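Local coordinates for peroxisomal membrane protein LPX1 (Saccharomyces cerevisiae, PDB 2Y6U) that hydrolyses ester bonds in lipids, with acyl esterase, lipase and phospholipase A activity, as an alpha/beta hydrolase of the peroxisome, at residues Leu55-Gly60 with Val89-Gln94; Val140-Ser145 with Leu164-Glu169. All coordinates share one frame; numbering follows the deposited sequence.

Contact 1: residues Leu55-Gly60 with Val89-Gln94; sequences LVFLHG and VLLIDQ
The carbonyl oxygen of Leu55 takes the amide of Leu90 (Leu90 N to Leu55 O 2.8 Å), pairing two parallel strands in the central sheet of the alpha/beta hydrolase fold. The two segments draw apart toward their C-terminal ends, CA–CA distances growing from 4.7 Å at Leu55–Val89 to 7.4 Å at His59–Asp93. Val56 sends its two methyls to different partners: CG2 meets Leu90 CD1, while CG1, anti to the backbone N (chi1 177°), crosses to Ile92 CD1 on the face that helix 114-125 covers. Phe57 N returns the bonding with an almost linear bond to Leu90 O (3.0 Å). Its side chain lies on the other face, with Leu55, Val89 and Leu91; Val89 CG1 reaches the ring edge, and Leu91 CD2 packs against CB and CD1 of Phe57, the two side chains running alongside each other. Where the segments part, a water spans the gap, donating to both Phe57 O and Ile92 O and accepting from His59 N. Leu58 CD2 then rests against the Ile92 CD1 methyl. Beyond the strand, His59 bridges the widened gap. Its CG sits between the backbone N and the carbonyl carbon (chi1 63°), which directs the imidazole toward 89-94. His59 ND1 donates to Gly60 O at 2.8 Å, leaving NE2 as acceptor, and bonds at both nitrogens fix the ring's rotation; Asp93, meanwhile, is bound through OD1 to Lys65 N. Gln94 N meets His59 NE2 in the ring plane, at 3.1 Å and an N-H...N angle of 177°.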
loop_
_atom_site.group_PDB
_atom_site.type_symbol
_atom_site.label_atom_id
_atom_site.label_comp_id
_atom_site.label_asym_id
_atom_site.label_seq_id
_atom_site.Cartn_x
_atom_site.Cartn_y
_atom_site.Cartn_z
ATOM N N LEU A 55 -5.900 3.254 18.864
ATOM C CA LEU A 55 -5.422 1.904 18.944
ATOM C C LEU A 55 -6.095 1.008 17.983
ATOM O O LEU A 55 -7.313 1.035 17.871
ATOM C CB LEU A 55 -5.644 1.369 20.365
ATOM C CG LEU A 55 -4.710 1.751 21.472
ATOM C CD1 LEU A 55 -4.277 3.114 21.586
ATOM C CD2 LEU A 55 -5.297 1.252 22.899
ATOM N N VAL A 56 -5.318 0.159 17.310
ATOM C CA VAL A 56 -5.868 -0.733 16.325
ATOM C C VAL A 56 -5.414 -2.162 16.680
ATOM O O VAL A 56 -4.263 -2.378 16.831
ATOM C CB VAL A 56 -5.398 -0.400 14.912
ATOM C CG1 VAL A 56 -5.967 -1.427 13.902
ATOM C CG2 VAL A 56 -5.814 1.091 14.544
ATOM N N PHE A 57 -6.355 -3.061 16.927
ATOM C CA PHE A 57 -5.991 -4.406 17.421
ATOM C C PHE A 57 -6.326 -5.444 16.340
ATOM O O PHE A 57 -7.426 -5.435 15.795
ATOM C CB PHE A 57 -6.832 -4.810 18.630
ATOM C CG PHE A 57 -6.436 -4.153 19.918
ATOM C CD1 PHE A 57 -6.959 -2.904 20.268
ATOM C CD2 PHE A 57 -5.545 -4.773 20.782
ATOM C CE1 PHE A 57 -6.598 -2.310 21.476
ATOM C CE2 PHE A 57 -5.204 -4.191 21.993
ATOM C CZ PHE A 57 -5.729 -2.942 22.322
ATOM N N LEU A 58 -5.356 -6.319 16.088
ATOM C CA LEU A 58 -5.364 -7.306 15.002
ATOM C C LEU A 58 -5.263 -8.701 15.586
ATOM O O LEU A 58 -4.211 -9.087 16.192
ATOM C CB LEU A 58 -4.228 -7.006 14.005
ATOM C CG LEU A 58 -4.146 -5.605 13.413
ATOM C CD1 LEU A 58 -2.938 -5.598 12.400
ATOM C CD2 LEU A 58 -5.520 -5.192 12.834
ATOM N N HIS A 59 -6.345 -9.458 15.490
ATOM C CA HIS A 59 -6.396 -10.783 16.054
ATOM C C HIS A 59 -5.478 -11.828 15.364
ATOM O O HIS A 59 -5.024 -11.650 14.231
ATOM C CB HIS A 59 -7.851 -11.350 15.981
ATOM C CG HIS A 59 -8.333 -11.518 14.551
ATOM N ND1 HIS A 59 -7.912 -12.566 13.742
ATOM C CD2 HIS A 59 -9.175 -10.769 13.798
ATOM C CE1 HIS A 59 -8.479 -12.425 12.544
ATOM N NE2 HIS A 59 -9.232 -11.336 12.548
ATOM N N GLY A 60 -5.277 -12.924 16.068
ATOM C CA GLY A 60 -4.485 -14.016 15.612
ATOM C C GLY A 60 -5.289 -14.920 14.666
ATOM O O GLY A 60 -6.530 -14.818 14.534
ATOM N N VAL A 89 -10.648 3.209 19.283
ATOM C CA VAL A 89 -10.085 1.875 19.237
ATOM C C VAL A 89 -10.783 1.119 18.127
ATOM O O VAL A 89 -12.022 1.099 18.075
ATOM C CB VAL A 89 -10.291 1.051 20.547
ATOM C CG1 VAL A 89 -9.617 -0.352 20.459
ATOM C CG2 VAL A 89 -9.771 1.809 21.736
ATOM N N LEU A 90 -10.022 0.487 17.236
ATOM C CA LEU A 90 -10.604 -0.316 16.145
ATOM C C LEU A 90 -10.305 -1.770 16.356
ATOM O O LEU A 90 -9.135 -2.169 16.493
ATOM C CB LEU A 90 -10.003 0.077 14.810
ATOM C CG LEU A 90 -9.925 1.565 14.487
ATOM C CD1 LEU A 90 -9.317 1.863 13.087
ATOM C CD2 LEU A 90 -11.334 2.248 14.581
ATOM N N LEU A 91 -11.325 -2.598 16.308
ATOM C CA LEU A 91 -11.205 -3.973 16.412
ATOM C C LEU A 91 -11.669 -4.619 15.106
ATOM O O LEU A 91 -12.829 -4.510 14.703
ATOM C CB LEU A 91 -12.035 -4.521 17.569
ATOM C CG LEU A 91 -11.711 -4.084 18.995
ATOM C CD1 LEU A 91 -12.548 -4.983 19.990
ATOM C CD2 LEU A 91 -10.302 -3.965 19.306
ATOM N N ILE A 92 -10.734 -5.163 14.364
ATOM C CA ILE A 92 -10.979 -5.566 12.981
ATOM C C ILE A 92 -11.025 -7.113 12.809
ATOM O O ILE A 92 -10.189 -7.830 13.335
ATOM C CB ILE A 92 -9.852 -4.987 12.085
ATOM C CG1 ILE A 92 -9.898 -3.471 12.101
ATOM C CG2 ILE A 92 -9.923 -5.529 10.582
ATOM C CD1 ILE A 92 -8.595 -2.791 11.451
ATOM N N ASP A 93 -12.005 -7.624 12.029
ATOM C CA ASP A 93 -12.009 -9.035 11.624
ATOM C C ASP A 93 -11.495 -9.141 10.202
ATOM O O ASP A 93 -11.991 -8.498 9.249
ATOM C CB ASP A 93 -13.378 -9.632 11.605
ATOM C CG ASP A 93 -13.875 -10.057 12.970
ATOM O OD1 ASP A 93 -13.088 -10.455 13.824
ATOM O OD2 ASP A 93 -15.106 -10.020 13.147
ATOM N N GLN A 94 -10.460 -9.941 10.037
ATOM C CA GLN A 94 -9.919 -10.217 8.685
ATOM C C GLN A 94 -11.043 -10.857 7.848
ATOM O O GLN A 94 -11.999 -11.434 8.399
ATOM C CB GLN A 94 -8.776 -11.185 8.827
ATOM C CG GLN A 94 -7.532 -10.588 9.509
ATOM C CD GLN A 94 -6.970 -9.456 8.659
ATOM O OE1 GLN A 94 -6.566 -9.640 7.514
ATOM N NE2 GLN A 94 -6.917 -8.278 9.235
HETATM O O HOH W 1 -8.827 -7.841 15.736
#

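Contact 2: residues Val140-Ser145 with Leu164-Glu169; sequences VVIGHS and LLILIE
This is parallel strand pairing in the buried middle of the central sheet, joining the two strands of a right-handed beta-alpha-beta crossover whose helix, 146-157, packs over Val141, Leu165 and Leu167. Five backbone hydrogen bonds tie the segments, from Val141 N to Leu164 O (3.0 Å) through to Ser145 N and Ile168 O (3.1 Å). On the helix-covered face, Val141 CG1, set between its backbone N and carbonyl carbon (chi1 57°), lies alongside Leu165 and touches its CG at 3.7 Å. The reverse face is a staggered row of aliphatic groups: Val140 CG1 meets both Leu164 CD2 and Ile166 CD1 at 4.0 Å, and in one of two modelled conformers Ile142 CG2 reaches Ile168 CD1. Gly143 and Ser145 belong to a GxSxG sequence, and the strand-to-helix turn is consistent with the nucleophile elbow of alpha/beta hydrolases: Ser145 has positive phi (64°), sits at the N-cap position, and would be the probable nucleophile. Its OG is bonded to Ser61 N. His323 is hydrogen-bonded through O to His144 NE2 and through ND1 to Glu169 OE1. The His144 ring runs beside Glu169, His144 CD2 lying 3.2 Å from Ile168 O, and Ser145 CB covers one ring face toward its rim.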
loop_
_atom_site.group_PDB
_atom_site.type_symbol
_atom_site.label_atom_id
_atom_site.label_comp_id
_atom_site.label_asym_id
_atom_site.label_seq_id
_atom_site.Cartn_x
_atom_site.Cartn_y
_atom_site.Cartn_z
ATOM N N VAL A 140 -1.359 3.483 17.511
ATOM C CA VAL A 140 -0.669 2.288 17.999
ATOM C C VAL A 140 -1.350 1.064 17.405
ATOM O O VAL A 140 -2.575 1.030 17.351
ATOM C CB VAL A 140 -0.815 2.170 19.505
ATOM C CG1 VAL A 140 -0.050 0.832 20.046
ATOM C CG2 VAL A 140 -0.408 3.471 20.211
ATOM N N VAL A 141 -0.576 0.138 16.848
ATOM C CA VAL A 141 -1.140 -1.129 16.326
ATOM C C VAL A 141 -0.656 -2.231 17.213
ATOM O O VAL A 141 0.498 -2.241 17.578
ATOM C CB VAL A 141 -0.782 -1.384 14.838
ATOM C CG1 VAL A 141 0.748 -1.391 14.612
ATOM C CG2 VAL A 141 -1.492 -2.698 14.269
ATOM N N ILE A 142 -1.582 -3.082 17.610
ATOM C CA ILE A 142 -1.336 -4.167 18.499
ATOM C C ILE A 142 -1.817 -5.437 17.781
ATOM O O ILE A 142 -2.988 -5.568 17.375
ATOM C CB ILE A 142 -2.048 -4.040 19.872
ATOM C CG1 ILE A 142 -1.802 -2.676 20.530
ATOM C CG2 ILE A 142 -1.698 -5.300 20.776
ATOM C CD1 ILE A 142 -2.848 -1.606 20.189
ATOM N N GLY A 143 -0.928 -6.409 17.573
ATOM C CA GLY A 143 -1.317 -7.578 16.825
ATOM C C GLY A 143 -0.838 -8.837 17.492
ATOM O O GLY A 143 0.300 -8.883 17.991
ATOM N N HIS A 144 -1.693 -9.817 17.565
ATOM C CA HIS A 144 -1.287 -11.193 17.958
ATOM C C HIS A 144 -1.021 -12.103 16.716
ATOM O O HIS A 144 -1.869 -12.207 15.856
ATOM C CB HIS A 144 -2.402 -11.772 18.824
ATOM C CG HIS A 144 -2.153 -13.172 19.244
ATOM N ND1 HIS A 144 -2.976 -14.209 18.904
ATOM C CD2 HIS A 144 -1.114 -13.711 19.903
ATOM C CE1 HIS A 144 -2.469 -15.345 19.368
ATOM N NE2 HIS A 144 -1.362 -15.075 20.029
ATOM N N SER A 145 0.051 -12.886 16.686
ATOM C CA SER A 145 0.163 -14.114 15.718
ATOM C C SER A 145 0.153 -13.580 14.308
ATOM O O SER A 145 1.010 -12.712 13.972
ATOM C CB SER A 145 -0.888 -15.260 16.048
ATOM O OG SER A 145 -1.577 -15.932 14.967
ATOM N N LEU A 164 3.760 3.412 17.067
ATOM C CA LEU A 164 4.183 2.372 18.033
ATOM C C LEU A 164 3.543 1.046 17.599
ATOM O O LEU A 164 2.317 0.998 17.276
ATOM C CB LEU A 164 3.698 2.766 19.422
ATOM C CG LEU A 164 3.941 1.728 20.522
ATOM C CD1 LEU A 164 5.495 1.575 20.729
ATOM C CD2 LEU A 164 3.270 2.204 21.825
ATOM N N LEU A 165 4.343 -0.020 17.533
ATOM C CA LEU A 165 3.892 -1.383 17.183
ATOM C C LEU A 165 4.051 -2.230 18.406
ATOM O O LEU A 165 5.115 -2.164 19.092
ATOM C CB LEU A 165 4.752 -1.961 16.069
ATOM C CG LEU A 165 4.401 -1.542 14.645
ATOM C CD1 LEU A 165 4.488 -0.032 14.316
ATOM C CD2 LEU A 165 5.264 -2.444 13.733
ATOM N N ILE A 166 3.034 -3.010 18.742
ATOM C CA ILE A 166 3.092 -3.933 19.841
ATOM C C ILE A 166 2.706 -5.306 19.252
ATOM O O ILE A 166 1.589 -5.521 18.760
ATOM C CB ILE A 166 2.141 -3.578 20.986
ATOM C CG1 ILE A 166 2.424 -2.136 21.481
ATOM C CG2 ILE A 166 2.287 -4.674 22.105
ATOM C CD1 ILE A 166 1.561 -1.680 22.656
ATOM N N LEU A 167 3.663 -6.201 19.212
ATOM C CA LEU A 167 3.508 -7.489 18.602
ATOM C C LEU A 167 3.466 -8.537 19.681
ATOM O O LEU A 167 4.442 -8.695 20.446
ATOM C CB LEU A 167 4.721 -7.723 17.666
ATOM C CG LEU A 167 5.152 -6.606 16.735
ATOM C CD1 LEU A 167 6.398 -7.045 15.929
ATOM C CD2 LEU A 167 4.031 -6.179 15.786
ATOM N N ILE A 168 2.374 -9.292 19.768
ATOM C CA ILE A 168 2.246 -10.294 20.809
ATOM C C ILE A 168 2.400 -11.620 20.063
ATOM O O ILE A 168 1.558 -11.999 19.245
ATOM C CB ILE A 168 0.916 -10.227 21.511
ATOM C CG1 ILE A 168 0.645 -8.809 22.114
ATOM C CG2 ILE A 168 0.843 -11.372 22.613
ATOM C CD1 ILE A 168 -0.886 -8.553 22.370
ATOM N N GLU A 169 3.447 -12.354 20.339
ATOM C CA GLU A 169 3.690 -13.616 19.676
ATOM C C GLU A 169 3.522 -13.600 18.162
ATOM O O GLU A 169 2.756 -14.422 17.571
ATOM C CB GLU A 169 2.759 -14.666 20.265
ATOM C CG GLU A 169 3.131 -15.110 21.645
ATOM C CD GLU A 169 4.354 -16.149 21.625
ATOM O OE1 GLU A 169 4.345 -17.033 20.773
ATOM O OE2 GLU A 169 5.228 -16.098 22.496
#

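How the contacts relate
Both contacts belong to one sheet, their centres about 10 Å apart, with strands 51-58 and 137-144 as the neighbours that join them. Probable backbone hydrogen bonds make the seam: Val56 N to Val140 O at 2.9 Å and Leu58 N to Ile142 O at 2.8 Å. The four strands thus run in the order 84-92, 51-58, 137-144, 164-168, all parallel. At their C-terminal ends the contacts meet again, where Gly60 CA packs 3.5 Å from Ser145 OG and 3.6 Å from His144 ND1. The turn after His59 thus lies beside the probable nucleophile, a placement consistent with an alpha/beta hydrolase active site.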